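Local coordinates for protein eEF1A lysine and N-terminal methyltransferase (Homo sapiens, PDB 5WCJ) that methylates translation elongation factor eEF1A, trimethylating its N-terminal glycine through this C-terminal methyltransferase domain and dimethylating a lysine through the enzyme's N-terminal part, at residues Y187-E192 / I198-L203; K95-I98 / D103-A106. All coordinates share one frame; numbering follows the deposited sequence.

Contact 1: Y187-E192 / I198-L203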
loop_
_atom_site.group_PDB
_atom_site.type_symbol
_atom_site.label_atom_id
_atom_site.label_comp_id
_atom_site.label_asym_id
_atom_site.label_seq_id
_atom_site.Cartn_x
_atom_site.Cartn_y
_atom_site.Cartn_z
ATOM N N TYR A 187 5.275 5.215 12.316
ATOM C CA TYR A 187 4.360 6.333 12.473
ATOM C C TYR A 187 2.941 5.798 12.466
ATOM O O TYR A 187 2.661 4.749 11.857
ATOM C CB TYR A 187 4.499 7.323 11.347
ATOM C CG TYR A 187 5.884 7.881 11.139
ATOM C CD1 TYR A 187 6.353 8.945 11.921
ATOM C CD2 TYR A 187 6.716 7.392 10.125
ATOM C CE1 TYR A 187 7.607 9.484 11.707
ATOM C CE2 TYR A 187 7.983 7.923 9.908
ATOM C CZ TYR A 187 8.411 8.989 10.697
ATOM O OH TYR A 187 9.658 9.524 10.493
ATOM N N VAL A 188 2.030 6.561 13.077
ATOM C CA VAL A 188 0.650 6.130 13.282
ATOM C C VAL A 188 -0.295 7.288 12.961
ATOM O O VAL A 188 -0.051 8.427 13.398
ATOM C CB VAL A 188 0.402 5.652 14.726
ATOM C CG1 VAL A 188 -1.066 5.273 14.917
ATOM C CG2 VAL A 188 1.325 4.493 15.091
ATOM N N ARG A 189 -1.369 6.986 12.234
ATOM C CA ARG A 189 -2.445 7.934 12.002
ATOM C C ARG A 189 -3.769 7.317 12.398
ATOM O O ARG A 189 -4.148 6.306 11.820
ATOM C CB ARG A 189 -2.481 8.378 10.546
ATOM C CG ARG A 189 -3.488 9.509 10.307
ATOM C CD ARG A 189 -3.433 10.160 8.967
ATOM N NE ARG A 189 -2.070 10.495 8.605
ATOM C CZ ARG A 189 -1.721 11.212 7.553
ATOM N NH1 ARG A 189 -2.633 11.701 6.727
ATOM N NH2 ARG A 189 -0.427 11.423 7.335
ATOM N N ARG A 190 -4.467 7.919 13.371
ATOM C CA ARG A 190 -5.858 7.534 13.690
ATOM C C ARG A 190 -6.768 8.240 12.681
ATOM O O ARG A 190 -6.485 9.358 12.280
ATOM C CB ARG A 190 -6.260 7.897 15.123
ATOM C CG ARG A 190 -5.289 7.502 16.227
ATOM C CD ARG A 190 -4.945 6.025 16.270
ATOM N NE ARG A 190 -5.753 5.282 17.240
ATOM C CZ ARG A 190 -6.959 4.750 17.033
ATOM N NH1 ARG A 190 -7.578 4.852 15.858
ATOM N NH2 ARG A 190 -7.555 4.095 18.029
ATOM N N ILE A 191 -7.828 7.583 12.232
ATOM C CA ILE A 191 -8.695 8.141 11.193
ATOM C C ILE A 191 -9.947 8.728 11.845
ATOM O O ILE A 191 -10.593 8.082 12.674
ATOM C CB ILE A 191 -9.063 7.088 10.126
ATOM C CG1 ILE A 191 -7.809 6.410 9.543
ATOM C CG2 ILE A 191 -9.891 7.705 9.004
ATOM C CD1 ILE A 191 -6.742 7.370 9.066
ATOM N N GLU A 192 -10.290 9.953 11.455
ATOM C CA GLU A 192 -11.451 10.654 12.016
ATOM C C GLU A 192 -12.715 9.871 11.735
ATOM O O GLU A 192 -12.940 9.451 10.604
ATOM C CB GLU A 192 -11.580 12.066 11.402
ATOM N N ILE A 198 -3.809 3.786 10.622
ATOM C CA ILE A 198 -2.865 3.495 9.562
ATOM C C ILE A 198 -1.490 3.521 10.185
ATOM O O ILE A 198 -1.125 4.482 10.877
ATOM C CB ILE A 198 -2.953 4.482 8.364
ATOM C CG1 ILE A 198 -4.376 4.547 7.795
ATOM C CG2 ILE A 198 -1.917 4.099 7.315
ATOM C CD1 ILE A 198 -5.004 3.201 7.456
ATOM N N LEU A 199 -0.736 2.437 9.982
ATOM C CA LEU A 199 0.616 2.358 10.413
ATOM C C LEU A 199 1.528 2.524 9.209
ATOM O O LEU A 199 1.324 1.911 8.172
ATOM C CB LEU A 199 0.911 1.019 11.065
ATOM C CG LEU A 199 -0.105 0.542 12.111
ATOM C CD1 LEU A 199 0.368 -0.783 12.691
ATOM C CD2 LEU A 199 -0.298 1.543 13.198
ATOM N N PHE A 200 2.552 3.327 9.380
ATOM C CA PHE A 200 3.547 3.576 8.332
ATOM C C PHE A 200 4.874 3.097 8.893
ATOM O O PHE A 200 5.378 3.630 9.917
ATOM C CB PHE A 200 3.649 5.060 8.017
ATOM C CG PHE A 200 2.344 5.729 7.740
ATOM C CD1 PHE A 200 1.827 5.768 6.448
ATOM C CD2 PHE A 200 1.632 6.367 8.770
ATOM C CE1 PHE A 200 0.624 6.397 6.192
ATOM C CE2 PHE A 200 0.432 6.996 8.515
ATOM C CZ PHE A 200 -0.064 7.031 7.218
ATOM N N CYS A 201 5.444 2.076 8.278
ATOM C CA CYS A 201 6.575 1.361 8.852
ATOM C C CYS A 201 7.781 1.456 7.935
ATOM O O CYS A 201 7.714 1.171 6.724
ATOM C CB CYS A 201 6.239 -0.125 9.078
ATOM S SG CYS A 201 4.651 -0.369 9.914
ATOM N N GLN A 202 8.898 1.841 8.519
ATOM C CA GLN A 202 10.147 1.951 7.762
ATOM C C GLN A 202 11.308 1.302 8.516
ATOM O O GLN A 202 11.191 0.935 9.710
ATOM C CB GLN A 202 10.422 3.412 7.475
ATOM C CG GLN A 202 9.418 4.019 6.523
ATOM C CD GLN A 202 9.865 5.349 5.995
ATOM O OE1 GLN A 202 9.849 6.329 6.721
ATOM N NE2 GLN A 202 10.291 5.389 4.736
ATOM N N LEU A 203 12.424 1.167 7.816
ATOM C CA LEU A 203 13.538 0.360 8.292
ATOM C C LEU A 203 14.651 1.114 9.025
ATOM O O LEU A 203 15.354 0.500 9.819
ATOM C CB LEU A 203 14.122 -0.441 7.130
ATOM C CG LEU A 203 13.182 -1.490 6.541
ATOM C CD1 LEU A 203 13.695 -1.984 5.191
ATOM C CD2 LEU A 203 12.996 -2.649 7.494
#

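Contact 2: K95-I98 / D103-A106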
loop_
_atom_site.group_PDB
_atom_site.type_symbol
_atom_site.label_atom_id
_atom_site.label_comp_id
_atom_site.label_asym_id
_atom_site.label_seq_id
_atom_site.Cartn_x
_atom_site.Cartn_y
_atom_site.Cartn_z
ATOM N N LYS A 95 -1.390 -4.752 -12.554
ATOM C CA LYS A 95 -1.699 -6.164 -12.691
ATOM C C LYS A 95 -2.346 -6.651 -11.399
ATOM O O LYS A 95 -1.882 -6.301 -10.313
ATOM C CB LYS A 95 -0.420 -6.974 -12.899
ATOM C CG LYS A 95 0.379 -6.652 -14.152
ATOM C CD LYS A 95 -0.342 -7.095 -15.412
ATOM C CE LYS A 95 0.444 -6.712 -16.659
ATOM N NZ LYS A 95 -0.458 -6.720 -17.834
ATOM N N VAL A 96 -3.367 -7.485 -11.528
ATOM C CA VAL A 96 -4.035 -8.088 -10.385
ATOM C C VAL A 96 -3.756 -9.583 -10.403
ATOM O O VAL A 96 -3.870 -10.237 -11.438
ATOM C CB VAL A 96 -5.536 -7.795 -10.350
ATOM C CG1 VAL A 96 -6.205 -8.476 -9.148
ATOM C CG2 VAL A 96 -5.770 -6.295 -10.251
ATOM N N HIS A 97 -3.341 -10.096 -9.257
ATOM C CA HIS A 97 -3.103 -11.524 -9.070
ATOM C C HIS A 97 -4.144 -12.051 -8.088
ATOM O O HIS A 97 -4.332 -11.477 -7.007
ATOM C CB HIS A 97 -1.707 -11.724 -8.541
ATOM C CG HIS A 97 -0.641 -11.153 -9.420
ATOM N ND1 HIS A 97 -0.233 -9.833 -9.340
ATOM C CD2 HIS A 97 0.096 -11.714 -10.408
ATOM C CE1 HIS A 97 0.712 -9.614 -10.242
ATOM N NE2 HIS A 97 0.923 -10.736 -10.907
ATOM N N ILE A 98 -4.829 -13.133 -8.451
ATOM C CA ILE A 98 -5.817 -13.749 -7.586
ATOM C C ILE A 98 -5.082 -14.786 -6.749
ATOM O O ILE A 98 -4.658 -15.802 -7.270
ATOM C CB ILE A 98 -7.002 -14.362 -8.360
ATOM C CG1 ILE A 98 -7.719 -13.277 -9.183
ATOM C CG2 ILE A 98 -8.001 -14.998 -7.395
ATOM C CD1 ILE A 98 -8.251 -12.099 -8.358
ATOM N N ASP A 103 0.445 -16.279 0.742
ATOM C CA ASP A 103 1.077 -17.181 -0.234
ATOM C C ASP A 103 1.862 -16.406 -1.267
ATOM O O ASP A 103 2.993 -16.748 -1.579
ATOM C CB ASP A 103 0.025 -18.042 -0.956
ATOM C CG ASP A 103 -0.758 -18.945 -0.027
ATOM O OD1 ASP A 103 -0.190 -19.433 0.979
ATOM O OD2 ASP A 103 -1.967 -19.191 -0.312
ATOM N N TYR A 104 1.278 -15.305 -1.768
ATOM C CA TYR A 104 1.912 -14.525 -2.798
ATOM C C TYR A 104 3.206 -13.884 -2.331
ATOM O O TYR A 104 4.228 -13.948 -3.024
ATOM C CB TYR A 104 0.941 -13.422 -3.288
ATOM C CG TYR A 104 1.410 -12.761 -4.546
ATOM C CD1 TYR A 104 1.162 -13.362 -5.783
ATOM C CD2 TYR A 104 2.098 -11.560 -4.520
ATOM C CE1 TYR A 104 1.596 -12.785 -6.950
ATOM C CE2 TYR A 104 2.541 -10.965 -5.705
ATOM C CZ TYR A 104 2.269 -11.596 -6.905
ATOM O OH TYR A 104 2.663 -11.063 -8.090
ATOM N N ILE A 105 3.183 -13.261 -1.151
ATOM C CA ILE A 105 4.411 -12.635 -0.634
ATOM C C ILE A 105 5.481 -13.716 -0.294
ATOM O O ILE A 105 6.664 -13.505 -0.554
ATOM C CB ILE A 105 4.087 -11.724 0.557
ATOM C CG1 ILE A 105 3.393 -10.459 0.012
ATOM C CG2 ILE A 105 5.317 -11.372 1.371
ATOM C CD1 ILE A 105 2.753 -9.593 1.077
ATOM N N ALA A 106 5.052 -14.837 0.256
ATOM C CA ALA A 106 5.993 -15.959 0.544
ATOM C C ALA A 106 6.703 -16.402 -0.741
ATOM O O ALA A 106 7.929 -16.492 -0.743
ATOM C CB ALA A 106 5.293 -17.116 1.244
#

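Contact 1: Y187-E192 / I198-L203
Tyr187 and Phe200 exchange two backbone hydrogen bonds, Tyr187 N to Phe200 O and Phe200 N to Tyr187 O, each 2.9 Å. Arg189 and Ile198 repeat the exchange, Ile198 N reaching Arg189 O at 2.8 Å, and Val188 faces Leu199 as the non-hydrogen-bonded pair between them. The side chains then sort onto two faces. On one, Phe200 CG lies anti to the carbonyl carbon (chi1 -51°), which sets the ring beside the backbone N with its CD2-CE2 edge turned to the neighbouring strand: CD2 comes 4.0 Å from Tyr187 CB, and CE2 meets Arg189 CB at 3.8 Å. Ile198 CG2 covers one ring face near its rim, and Ile198 CG1 touches Ile191 CD1 at 3.9 Å. On the other face Val188 and Leu199 lie side by side, Val188 CG2 against Leu199 CD2. Were Phe200 reduced to an alanine, Arg189 CB and Ile198 CG2 would probably lose their shared aromatic partner, with a gap opening beside Tyr187. Farther out, helix 21-28 touches Arg189, Ile191 and Ile198, whereas Leu199 packs against helix 169-182. Four nearly straight N-H bonds thus fix the register of edge strand 185-190 on strand 197-202, while side chains join the hairpin to helices on both faces.

Contact 2: K95-I98 / D103-A106
The contact between His97 and Tyr104 is an aromatic pairing near the surface, set where strand 94-98, an outermost strand of the central sheet, gives way to helix 101-109. The Tyr104 hydroxyl sits over one face of the imidazole, 3.2 Å above the plane and above its centre. Its nearest ring atom is His97 CE1, 3.2 Å from Tyr104 OH. Lower on the phenol, Tyr104 CE1 approaches His97 CG at 3.7 Å and His97 CB at 3.8 Å, so the phenol leans obliquely over the base of the imidazole as well. The rings themselves have planes 39° apart and centroids 4.9 Å from each other. With CG anti to the backbone N (chi1 -168°), the Tyr104 phenol extends from the helix toward the strand. Strand 67-73, next in the sheet, touches both partners, Asp70 meeting the His97 side chain and Val72 that of Tyr104, while backbone bonds tie His97 to Ala71 and Glu73. A strand leading through a short link into a helix, here with the Tyr104 side chain about 8 Å from the bound product S-adenosyl-L-homocysteine, belongs to the alternating beta-alpha architecture of Rossmann-like methyltransferases.

Contact 2 comes first along the chain and closes before contact 1 opens. Both reach the same mixed seven-stranded sheet, on opposite sides of the chain's centre: residues 95-98 belong to one outermost strand and residues 187-190 to the other. The centres are 24 Å apart and the nearest atoms about 13 Å apart, so the two do not touch. Between their edge strands runs the order 67-73, 44-49, 118-123, 158-164 and 197-202, with the final two strands, 197-202 and 185-190, forming the antiparallel hairpin characteristic of class I methyltransferases. Contact 1 thus completes one margin of the catalytic domain, while contact 2 joins strand to helix at the other, and each has a side chain within about 10 Å of the bound product.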